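Local atomic coordinates of cellulose binding protein (Clavibacter michiganensis, PDB entry 4JJO), a protein that probably binds plant cell-wall polysaccharides and loosens the wall through this expansin portion, part of a longer protein that probably also hydrolyses cellulose. Residues Y10-G15 and P26-D31. Residues are numbered along the deposited sequence; the frame is centred on the assembly and turned at random.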
loop_
_atom_site.group_PDB
_atom_site.type_symbol
_atom_site.label_atom_id
_atom_site.label_comp_id
_atom_site.label_asym_id
_atom_site.label_seq_id
_atom_site.Cartn_x
_atom_site.Cartn_y
_atom_site.Cartn_z
ATOM N N TYR A 10 12.690 11.222 7.026
ATOM C CA TYR A 10 13.369 11.148 5.740
ATOM C C TYR A 10 12.438 11.715 4.675
ATOM O O TYR A 10 11.327 12.153 4.984
ATOM C CB TYR A 10 13.746 9.703 5.408
ATOM C CG TYR A 10 12.656 8.918 4.716
ATOM C CD1 TYR A 10 12.844 8.420 3.434
ATOM C CD2 TYR A 10 11.443 8.674 5.342
ATOM C CE1 TYR A 10 11.857 7.699 2.797
ATOM C CE2 TYR A 10 10.449 7.957 4.712
ATOM C CZ TYR A 10 10.662 7.472 3.440
ATOM O OH TYR A 10 9.678 6.752 2.804
ATOM N N SER A 11 12.885 11.721 3.426
ATOM C CA SER A 11 12.062 12.249 2.346
ATOM C C SER A 11 12.218 11.462 1.053
ATOM O O SER A 11 13.330 11.118 0.652
ATOM C CB SER A 11 12.406 13.716 2.085
ATOM O OG SER A 11 11.388 14.340 1.323
ATOM N N LEU A 12 11.090 11.181 0.408
ATOM C CA LEU A 12 11.085 10.645 -0.946
ATOM C C LEU A 12 11.126 11.793 -1.948
ATOM O O LEU A 12 11.216 11.575 -3.158
ATOM C CB LEU A 12 9.830 9.803 -1.177
ATOM C CG LEU A 12 9.763 8.486 -0.408
ATOM C CD1 LEU A 12 8.425 7.806 -0.642
ATOM C CD2 LEU A 12 10.908 7.579 -0.821
ATOM N N GLY A 13 11.061 13.016 -1.431
ATOM C CA GLY A 13 11.033 14.206 -2.257
ATOM C C GLY A 13 9.807 14.266 -3.144
ATOM O O GLY A 13 8.725 13.811 -2.766
ATOM N N GLN A 14 9.985 14.838 -4.329
ATOM C CA GLN A 14 8.909 14.984 -5.295
ATOM C C GLN A 14 8.400 13.626 -5.755
ATOM O O GLN A 14 7.205 13.446 -5.984
ATOM C CB GLN A 14 9.408 15.776 -6.504
ATOM C CG GLN A 14 8.343 16.069 -7.534
ATOM C CD GLN A 14 8.823 16.996 -8.629
ATOM O OE1 GLN A 14 8.037 17.743 -9.206
ATOM N NE2 GLN A 14 10.117 16.942 -8.933
ATOM N N GLY A 15 9.314 12.673 -5.896
ATOM C CA GLY A 15 8.963 11.359 -6.398
ATOM C C GLY A 15 8.707 11.386 -7.892
ATOM O O GLY A 15 8.751 12.441 -8.525
ATOM N N PRO A 26 2.096 4.793 -7.054
ATOM C CA PRO A 26 2.063 5.612 -8.272
ATOM C C PRO A 26 2.545 7.039 -8.012
ATOM O O PRO A 26 3.117 7.674 -8.895
ATOM C CB PRO A 26 0.579 5.620 -8.656
ATOM C CG PRO A 26 -0.002 4.428 -8.002
ATOM C CD PRO A 26 0.779 4.207 -6.745
ATOM N N ALA A 27 2.309 7.529 -6.800
ATOM C CA ALA A 27 2.683 8.887 -6.440
ATOM C C ALA A 27 2.958 8.999 -4.949
ATOM O O ALA A 27 2.377 8.278 -4.142
ATOM C CB ALA A 27 1.578 9.848 -6.825
ATOM N N VAL A 28 3.855 9.910 -4.589
ATOM C CA VAL A 28 3.986 10.325 -3.203
ATOM C C VAL A 28 2.655 10.960 -2.830
ATOM O O VAL A 28 2.133 11.775 -3.587
ATOM C CB VAL A 28 5.114 11.356 -3.028
ATOM C CG1 VAL A 28 5.084 11.945 -1.631
ATOM C CG2 VAL A 28 6.469 10.727 -3.315
ATOM N N PRO A 29 2.085 10.583 -1.675
ATOM C CA PRO A 29 0.772 11.153 -1.345
ATOM C C PRO A 29 0.795 12.676 -1.335
ATOM O O PRO A 29 1.801 13.275 -0.957
ATOM C CB PRO A 29 0.475 10.599 0.054
ATOM C CG PRO A 29 1.768 10.060 0.566
ATOM C CD PRO A 29 2.573 9.668 -0.632
ATOM N N ALA A 30 -0.309 13.293 -1.740
ATOM C CA ALA A 30 -0.361 14.740 -1.904
ATOM C C ALA A 30 -0.221 15.478 -0.573
ATOM O O ALA A 30 0.302 16.591 -0.531
ATOM C CB ALA A 30 -1.643 15.146 -2.613
ATOM N N ASP A 31 -0.678 14.861 0.512
ATOM C CA ASP A 31 -0.538 15.466 1.833
ATOM C C ASP A 31 0.855 15.228 2.411
ATOM O O ASP A 31 1.180 15.732 3.486
ATOM C CB ASP A 31 -1.602 14.935 2.799
ATOM C CG ASP A 31 -1.489 13.438 3.034
ATOM O OD1 ASP A 31 -0.494 12.832 2.584
ATOM O OD2 ASP A 31 -2.394 12.866 3.679
HETATM O O HOH W 1 5.323 11.069 -7.033
#
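Val28 packs one methyl, CG2, against the CB of Leu12 and the backbone of Gly13, Gln14 and Gly15, joining two parts of the long loop between strands 3-10 and 34-38 in the double-psi beta-barrel domain of this expansin. The methyl meets the CB of Leu12 at 4.1 Å and lies 4.0 Å from the CA of Gly15. Two carbonyl oxygens border it as well: CG2 of Val28 is 3.9 Å from Gly13 O and equally far from Gln14 O, both ordinary van der Waals separations. With chi1 at 171°, CG1 stands opposite the backbone N of Val28 and CG2 falls beside that N, on the side where the chain of 12-15 passes. Gly15, with a phi of 74°, brings its CA to the methyl.

No direct hydrogen bond links the segments; a water does so instead, accepting from Val28 N at 3.1 Å and donating to Gln14 O at 3.2 Å. The buried valine thus has its amide satisfied through solvent right beside its apolar contact.

Further out, Tyr34 of strand 34-38 serves both segments: Leu12 N donates to its hydroxyl OH, and the side chains of Ser11, Val28 and Pro29 touch Tyr34. Leu12 also leans on Asp67 of strand 59-69, and Pro29 on Gln64 of the same strand, so both parts of the loop rest on the same strand of the barrel. The chain enters the contact through an ST turn, in which Gly13 N donates to Ser11 OG across 3.1 Å with an N-H...O angle of 149°.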